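Local coordinates for branched-chain alpha-ketoacid decarboxylase (Lactococcus lactis, PDB 2VBF), which probably decarboxylates branched-chain and aromatic alpha-keto acids to aldehydes, using thiamine diphosphate and a magnesium ion as cofactors, at residues A[536-540]-A[541-545]; A[521-524]-A[525-529]. One frame throughout, in Å; residues are numbered along the deposited sequence.

Contact 1: residues A[536-540]-A[541-545]; sequences QADVN and RMYWI
With chi1 at 179°, Asp-538 swings its carboxylate away from its own backbone N and across the turn to Arg-541 and Tyr-543; Arg-541 answers with a chain that bends at chi3 (-63°), turning the edge of the guanidinium toward one carboxylate oxygen, OD2. OD2 of Asp-538 collects all three bonds. Arg-541 grips it side-on in a salt bridge, NE lying 2.9 Å from Asp-538 OD2 on the syn lone pair, while Arg-541 NH2 reaches Asp-538 OD2 at 3.0 Å from above the carboxylate plane. Neither N-H is straight, as expected when two nitrogens share one acceptor. The anti lone pair of Asp-538 OD2 takes the hydroxyl of Tyr-543, whose OH is only 2.5 Å away. This ring presents its edge, its plane almost perpendicular to the carboxylate.

The backbone makes the meeting possible: Asp-538 is the first residue past helix 525-537 and opens a type I beta turn that ends at Arg-541, where the chain heads into strand 542-548 of a beta-alpha-beta unit. Beyond the turn, Arg-541 NH1 donates to the carbonyl of Glu-514, so the guanidinium also reaches the chain leading into neighbouring strand 517-522. Three donors on a single oxygen, two of them from one cationic guanidinium, would be expected to stabilise the carboxylate in its ionised form and to fix its rotation, tying the end of the helix to the start of the strand.

Contact 2: residues A[521-524]-A[525-529]; sequences IVRT and ENEFV
Glu-527 reaches back past the start of its helix on an extended side chain to meet Arg-523 and Thr-524, and its OE1 accepts from two consecutive backbone amides. The N-H of Arg-523 points at OE1 of Glu-527 over 2.8 Å with a nearly straight angle of 164°; that of Thr-524 comes to the same Glu-527 OE1 at 3.2 Å, from well above the carboxylate plane. In return, Thr-524 OG1 accepts from the backbone N of Glu-527 at 3.2 Å. Its chi1 of 70° sets the hydroxyl between the backbone N and the carbonyl carbon, facing the first turn.

The two bonds between Thr-524 and Glu-527 form a capping box, with Thr-524 as the N-cap of helix 525-537, at the point where strand 517-522 gives way to the helix of a beta-alpha-beta unit; the Arg-523 amide adds a further donor to the same oxygen. The regular helical pattern starts at once, Phe-528 N donating to Thr-524 O at 3.0 Å. Below the polar cap, the CG1 methyl of Val-522 comes within 3.8 Å of Phe-528 CB and sits at the edge of the ring, near its plane.

A water further ties the two elements, donating to Ile-521 O at 2.7 Å and, at longer range, to Glu-527 OE1. Farther out, the Phe-528 ring meets that of Phe-475 and packs on Leu-382, Ala-385 and Val-386 of helix 379-389. Glu-525 turns the other way, its carboxylate held by a salt bridge to Arg-381 and by the amide of Ser-373.

In the fold
Contacts 2 and 1 sit in series at the two ends of helix 525-537, contact 2 where strand 517-522 leads into it and contact 1 where it passes on to strand 542-548. Those strands are neighbours in the parallel sheet of the C-terminal thiamine diphosphate-binding domain, and the contacts, with centres about 16 Å apart, meet there through Ile-545 CG2 and Val-522 CG2 at 3.7 Å. Contact 1 lies at the surface, away from the cofactor and metal sites, and relies on charge and a hydroxyl. Contact 2 is partly buried: its carboxylate engages main-chain amides instead of a cation, and apolar packing backs it on the sheet side.

Contact 1: residues A[536-540]-A[541-545]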
ATOM      1  N   GLN A 536      -6.432  31.857  -4.726  1.00 21.03           N
ATOM      2  CA  GLN A 536      -7.733  31.876  -5.413  1.00 22.20           C
ATOM      3  C   GLN A 536      -7.742  32.714  -6.691  1.00 21.53           C
ATOM      4  O   GLN A 536      -8.367  32.346  -7.684  1.00 21.91           O
ATOM      5  CB  GLN A 536      -8.815  32.398  -4.475  1.00 22.30           C
ATOM      6  CG  GLN A 536      -9.139  31.446  -3.359  1.00 23.31           C
ATOM      7  CD  GLN A 536     -10.033  30.322  -3.803  1.00 25.15           C
ATOM      8  OE1 GLN A 536      -9.976  29.875  -4.951  1.00 27.69           O
ATOM      9  NE2 GLN A 536     -10.868  29.848  -2.891  1.00 25.90           N
ATOM     10  N   ALA A 537      -7.050  33.847  -6.652  1.00 22.39           N
ATOM     11  CA  ALA A 537      -6.941  34.735  -7.816  1.00 22.80           C
ATOM     12  C   ALA A 537      -6.159  34.097  -8.959  1.00 23.36           C
ATOM     13  O   ALA A 537      -6.525  34.236 -10.125  1.00 24.90           O
ATOM     14  CB  ALA A 537      -6.285  36.054  -7.402  1.00 22.61           C
ATOM     15  N   ASP A 538      -5.090  33.383  -8.616  1.00 21.32           N
ATOM     16  CA  ASP A 538      -4.163  32.827  -9.592  1.00 20.66           C
ATOM     17  C   ASP A 538      -4.581  31.399  -9.940  1.00 20.80           C
ATOM     18  O   ASP A 538      -4.099  30.434  -9.349  1.00 21.77           O
ATOM     19  CB  ASP A 538      -2.747  32.878  -9.007  1.00 21.26           C
ATOM     20  CG  ASP A 538      -1.686  32.313  -9.929  1.00 20.56           C
ATOM     21  OD1 ASP A 538      -1.920  32.122 -11.143  1.00 18.93           O
ATOM     22  OD2 ASP A 538      -0.586  32.050  -9.409  1.00 21.22           O
ATOM     23  N   VAL A 539      -5.475  31.278 -10.914  1.00 19.45           N
ATOM     24  CA  VAL A 539      -6.032  29.974 -11.314  1.00 19.42           C
ATOM     25  C   VAL A 539      -5.086  29.112 -12.168  1.00 19.40           C
ATOM     26  O   VAL A 539      -5.377  27.941 -12.426  1.00 20.22           O
ATOM     27  CB  VAL A 539      -7.377  30.150 -12.074  1.00 19.68           C
ATOM     28  CG1 VAL A 539      -8.374  30.921 -11.226  1.00 19.97           C
ATOM     29  CG2 VAL A 539      -7.149  30.840 -13.433  1.00 21.95           C
ATOM     30  N   ASN A 540      -3.954  29.666 -12.602  1.00 18.58           N
ATOM     31  CA  ASN A 540      -3.066  28.955 -13.526  1.00 19.54           C
ATOM     32  C   ASN A 540      -1.835  28.324 -12.882  1.00 17.33           C
ATOM     33  O   ASN A 540      -0.951  27.820 -13.589  1.00 16.55           O
ATOM     34  CB  ASN A 540      -2.642  29.889 -14.661  1.00 21.38           C
ATOM     35  CG  ASN A 540      -3.816  30.330 -15.519  1.00 24.19           C
ATOM     36  OD1 ASN A 540      -4.578  29.506 -16.028  1.00 27.66           O
ATOM     37  ND2 ASN A 540      -3.974  31.635 -15.667  1.00 29.05           N
ATOM     38  N   ARG A 541      -1.778  28.345 -11.554  1.00 16.66           N
ATOM     39  CA  ARG A 541      -0.713  27.650 -10.831  1.00 17.24           C
ATOM     40  C   ARG A 541      -1.263  26.888  -9.630  1.00 16.55           C
ATOM     41  O   ARG A 541      -2.323  27.208  -9.102  1.00 16.36           O
ATOM     42  CB  ARG A 541       0.381  28.632 -10.389  1.00 17.53           C
ATOM     43  CG  ARG A 541       1.322  29.058 -11.549  1.00 18.43           C
ATOM     44  CD  ARG A 541       2.466  29.935 -11.065  1.00 20.03           C
ATOM     45  NE  ARG A 541       1.976  31.185 -10.508  1.00 20.68           N
ATOM     46  CZ  ARG A 541       2.754  32.137  -9.992  1.00 21.58           C
ATOM     47  NH1 ARG A 541       4.068  31.988  -9.956  1.00 21.36           N
ATOM     48  NH2 ARG A 541       2.210  33.243  -9.509  1.00 22.64           N
ATOM     49  N   MET A 542      -0.514  25.868  -9.227  1.00 16.70           N
ATOM     50  CA  MET A 542      -0.787  25.100  -8.028  1.00 16.10           C
ATOM     51  C   MET A 542      -0.207  25.868  -6.841  1.00 15.84           C
ATOM     52  O   MET A 542       0.851  26.499  -6.956  1.00 15.55           O
ATOM     53  CB  MET A 542      -0.127  23.716  -8.134  1.00 16.50           C
ATOM     54  CG  MET A 542      -0.356  22.790  -6.957  1.00 17.85           C
ATOM     55  SD  MET A 542       0.207  21.124  -7.349  1.00 17.05           S
ATOM     56  CE  MET A 542       0.633  20.550  -5.711  1.00 19.62           C
ATOM     57  N   TYR A 543      -0.898  25.818  -5.711  1.00 15.48           N
ATOM     58  CA  TYR A 543      -0.408  26.421  -4.483  1.00 15.42           C
ATOM     59  C   TYR A 543      -0.153  25.335  -3.437  1.00 14.74           C
ATOM     60  O   TYR A 543      -0.957  24.413  -3.283  1.00 14.37           O
ATOM     61  CB  TYR A 543      -1.366  27.506  -3.981  1.00 17.98           C
ATOM     62  CG  TYR A 543      -1.141  28.781  -4.743  1.00 18.31           C
ATOM     63  CD1 TYR A 543      -1.495  28.872  -6.087  1.00 18.00           C
ATOM     64  CD2 TYR A 543      -0.519  29.876  -4.151  1.00 18.96           C
ATOM     65  CE1 TYR A 543      -1.256  30.029  -6.820  1.00 20.64           C
ATOM     66  CE2 TYR A 543      -0.279  31.039  -4.873  1.00 19.53           C
ATOM     67  CZ  TYR A 543      -0.653  31.110  -6.203  1.00 20.82           C
ATOM     68  OH  TYR A 543      -0.407  32.255  -6.922  1.00 21.19           O
ATOM     69  N   TRP A 544       0.991  25.451  -2.764  1.00 14.95           N
ATOM     70  CA  TRP A 544       1.452  24.484  -1.772  1.00 13.99           C
ATOM     71  C   TRP A 544       1.792  25.255  -0.493  1.00 15.08           C
ATOM     72  O   TRP A 544       2.855  25.875  -0.384  1.00 16.09           O
ATOM     73  CB  TRP A 544       2.667  23.756  -2.318  1.00 15.44           C
ATOM     74  CG  TRP A 544       3.094  22.561  -1.534  1.00 14.92           C
ATOM     75  CD1 TRP A 544       4.105  22.489  -0.610  1.00 16.48           C
ATOM     76  CD2 TRP A 544       2.535  21.242  -1.618  1.00 14.54           C
ATOM     77  NE1 TRP A 544       4.204  21.211  -0.124  1.00 15.38           N
ATOM     78  CE2 TRP A 544       3.251  20.426  -0.717  1.00 14.90           C
ATOM     79  CE3 TRP A 544       1.492  20.677  -2.358  1.00 14.75           C
ATOM     80  CZ2 TRP A 544       2.962  19.069  -0.540  1.00 14.73           C
ATOM     81  CZ3 TRP A 544       1.206  19.331  -2.184  1.00 16.61           C
ATOM     82  CH2 TRP A 544       1.945  18.541  -1.278  1.00 14.98           C
ATOM     83  N   ILE A 545       0.866  25.226   0.459  1.00 14.77           N
ATOM     84  CA  ILE A 545       0.870  26.141   1.579  1.00 15.39           C
ATOM     85  C   ILE A 545       1.020  25.389   2.884  1.00 16.02           C
ATOM     86  O   ILE A 545       0.100  24.685   3.318  1.00 13.79           O
ATOM     87  CB  ILE A 545      -0.434  26.967   1.603  1.00 15.41           C
ATOM     88  CG1 ILE A 545      -0.585  27.760   0.301  1.00 16.38           C
ATOM     89  CG2 ILE A 545      -0.480  27.885   2.825  1.00 15.76           C
ATOM     90  CD1 ILE A 545      -2.029  28.151   0.003  1.00 17.90           C
TER

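Contact 2: residues A[521-524]-A[525-529]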
ATOM      1  N   ILE A 521       4.899  29.426   3.500  1.00 19.37           N
ATOM      2  CA  ILE A 521       4.722  29.056   4.909  1.00 19.70           C
ATOM      3  C   ILE A 521       3.866  30.129   5.597  1.00 19.66           C
ATOM      4  O   ILE A 521       4.168  31.314   5.509  1.00 20.51           O
ATOM      5  CB  ILE A 521       6.056  28.901   5.669  1.00 20.72           C
ATOM      6  CG1 ILE A 521       6.925  27.814   5.036  1.00 22.07           C
ATOM      7  CG2 ILE A 521       5.796  28.563   7.125  1.00 19.41           C
ATOM      8  CD1 ILE A 521       8.219  27.516   5.811  1.00 22.80           C
ATOM      9  N   VAL A 522       2.803  29.703   6.274  1.00 17.87           N
ATOM     10  CA  VAL A 522       1.828  30.610   6.894  1.00 18.99           C
ATOM     11  C   VAL A 522       1.735  30.339   8.394  1.00 19.38           C
ATOM     12  O   VAL A 522       1.530  29.197   8.807  1.00 19.07           O
ATOM     13  CB  VAL A 522       0.426  30.453   6.240  1.00 18.37           C
ATOM     14  CG1 VAL A 522      -0.650  31.188   7.047  1.00 20.21           C
ATOM     15  CG2 VAL A 522       0.460  30.931   4.796  1.00 19.28           C
ATOM     16  N   ARG A 523       1.882  31.392   9.202  1.00 18.43           N
ATOM     17  CA  ARG A 523       1.822  31.284  10.663  1.00 19.29           C
ATOM     18  C   ARG A 523       0.699  32.089  11.328  1.00 18.02           C
ATOM     19  O   ARG A 523       0.249  31.730  12.424  1.00 17.88           O
ATOM     20  CB  ARG A 523       3.171  31.685  11.274  1.00 20.26           C
ATOM     21  CG  ARG A 523       4.322  30.759  10.892  1.00 21.21           C
ATOM     22  CD  ARG A 523       5.654  31.257  11.439  1.00 22.28           C
ATOM     23  NE  ARG A 523       6.782  30.395  11.065  1.00 23.55           N
ATOM     24  CZ  ARG A 523       7.161  29.295  11.717  1.00 25.06           C
ATOM     25  NH1 ARG A 523       6.513  28.883  12.798  1.00 26.24           N
ATOM     26  NH2 ARG A 523       8.204  28.590  11.274  1.00 27.37           N
ATOM     27  N   THR A 524       0.251  33.168  10.688  1.00 18.06           N
ATOM     28  CA  THR A 524      -0.723  34.080  11.291  1.00 19.44           C
ATOM     29  C   THR A 524      -1.996  34.161  10.447  1.00 19.01           C
ATOM     30  O   THR A 524      -2.020  33.734   9.290  1.00 18.65           O
ATOM     31  CB  THR A 524      -0.145  35.521  11.438  1.00 18.68           C
ATOM     32  OG1 THR A 524      -0.019  36.109  10.138  1.00 20.64           O
ATOM     33  CG2 THR A 524       1.227  35.505  12.139  1.00 19.97           C
ATOM     34  N   GLU A 525      -3.053  34.714  11.030  1.00 18.96           N
ATOM     35  CA  GLU A 525      -4.317  34.876  10.319  1.00 19.44           C
ATOM     36  C   GLU A 525      -4.169  35.799   9.115  1.00 20.74           C
ATOM     37  O   GLU A 525      -4.744  35.534   8.075  1.00 19.07           O
ATOM     38  CB  GLU A 525      -5.413  35.416  11.225  1.00 19.96           C
ATOM     39  CG  GLU A 525      -5.725  34.573  12.459  1.00 19.36           C
ATOM     40  CD  GLU A 525      -6.842  35.166  13.299  1.00 20.95           C
ATOM     41  OE1 GLU A 525      -7.281  36.300  12.999  1.00 22.12           O
ATOM     42  OE2 GLU A 525      -7.286  34.513  14.266  1.00 20.79           O
ATOM     43  N   ASN A 526      -3.417  36.890   9.263  1.00 20.48           N
ATOM     44  CA  ASN A 526      -3.195  37.827   8.152  1.00 21.01           C
ATOM     45  C   ASN A 526      -2.508  37.162   6.974  1.00 20.36           C
ATOM     46  O   ASN A 526      -2.871  37.382   5.814  1.00 18.91           O
ATOM     47  CB  ASN A 526      -2.318  39.010   8.593  1.00 22.65           C
ATOM     48  CG  ASN A 526      -3.080  40.057   9.372  1.00 22.70           C
ATOM     49  OD1 ASN A 526      -4.271  40.277   9.148  1.00 26.31           O
ATOM     50  ND2 ASN A 526      -2.388  40.723  10.291  1.00 25.89           N
ATOM     51  N   GLU A 527      -1.487  36.369   7.284  1.00 19.88           N
ATOM     52  CA  GLU A 527      -0.762  35.625   6.268  1.00 20.06           C
ATOM     53  C   GLU A 527      -1.679  34.630   5.563  1.00 19.14           C
ATOM     54  O   GLU A 527      -1.606  34.487   4.350  1.00 19.54           O
ATOM     55  CB  GLU A 527       0.428  34.892   6.883  1.00 19.43           C
ATOM     56  CG  GLU A 527       1.602  35.805   7.188  1.00 20.12           C
ATOM     57  CD  GLU A 527       2.579  35.206   8.176  1.00 23.36           C
ATOM     58  OE1 GLU A 527       2.433  34.019   8.518  1.00 23.87           O
ATOM     59  OE2 GLU A 527       3.500  35.932   8.619  1.00 25.58           O
ATOM     60  N   PHE A 528      -2.548  33.972   6.324  1.00 19.29           N
ATOM     61  CA  PHE A 528      -3.482  33.003   5.743  1.00 19.69           C
ATOM     62  C   PHE A 528      -4.428  33.646   4.730  1.00 19.11           C
ATOM     63  O   PHE A 528      -4.566  33.169   3.604  1.00 20.71           O
ATOM     64  CB  PHE A 528      -4.300  32.284   6.803  1.00 18.75           C
ATOM     65  CG  PHE A 528      -5.246  31.277   6.218  1.00 18.39           C
ATOM     66  CD1 PHE A 528      -4.779  30.036   5.803  1.00 17.78           C
ATOM     67  CD2 PHE A 528      -6.582  31.592   6.011  1.00 18.23           C
ATOM     68  CE1 PHE A 528      -5.639  29.118   5.213  1.00 18.09           C
ATOM     69  CE2 PHE A 528      -7.442  30.675   5.439  1.00 19.20           C
ATOM     70  CZ  PHE A 528      -6.963  29.437   5.042  1.00 17.87           C
ATOM     71  N   VAL A 529      -5.053  34.751   5.128  1.00 20.39           N
ATOM     72  CA  VAL A 529      -5.947  35.494   4.239  1.00 20.28           C
ATOM     73  C   VAL A 529      -5.219  35.991   2.988  1.00 21.11           C
ATOM     74  O   VAL A 529      -5.748  35.855   1.883  1.00 23.39           O
ATOM     75  CB  VAL A 529      -6.646  36.660   4.985  1.00 21.27           C
ATOM     76  CG1 VAL A 529      -7.365  37.579   4.007  1.00 20.78           C
ATOM     77  CG2 VAL A 529      -7.617  36.105   6.011  1.00 21.92           C
TER
HETATM   78  O   HOH W   1       5.126  32.525   7.700  1.00 28.85           O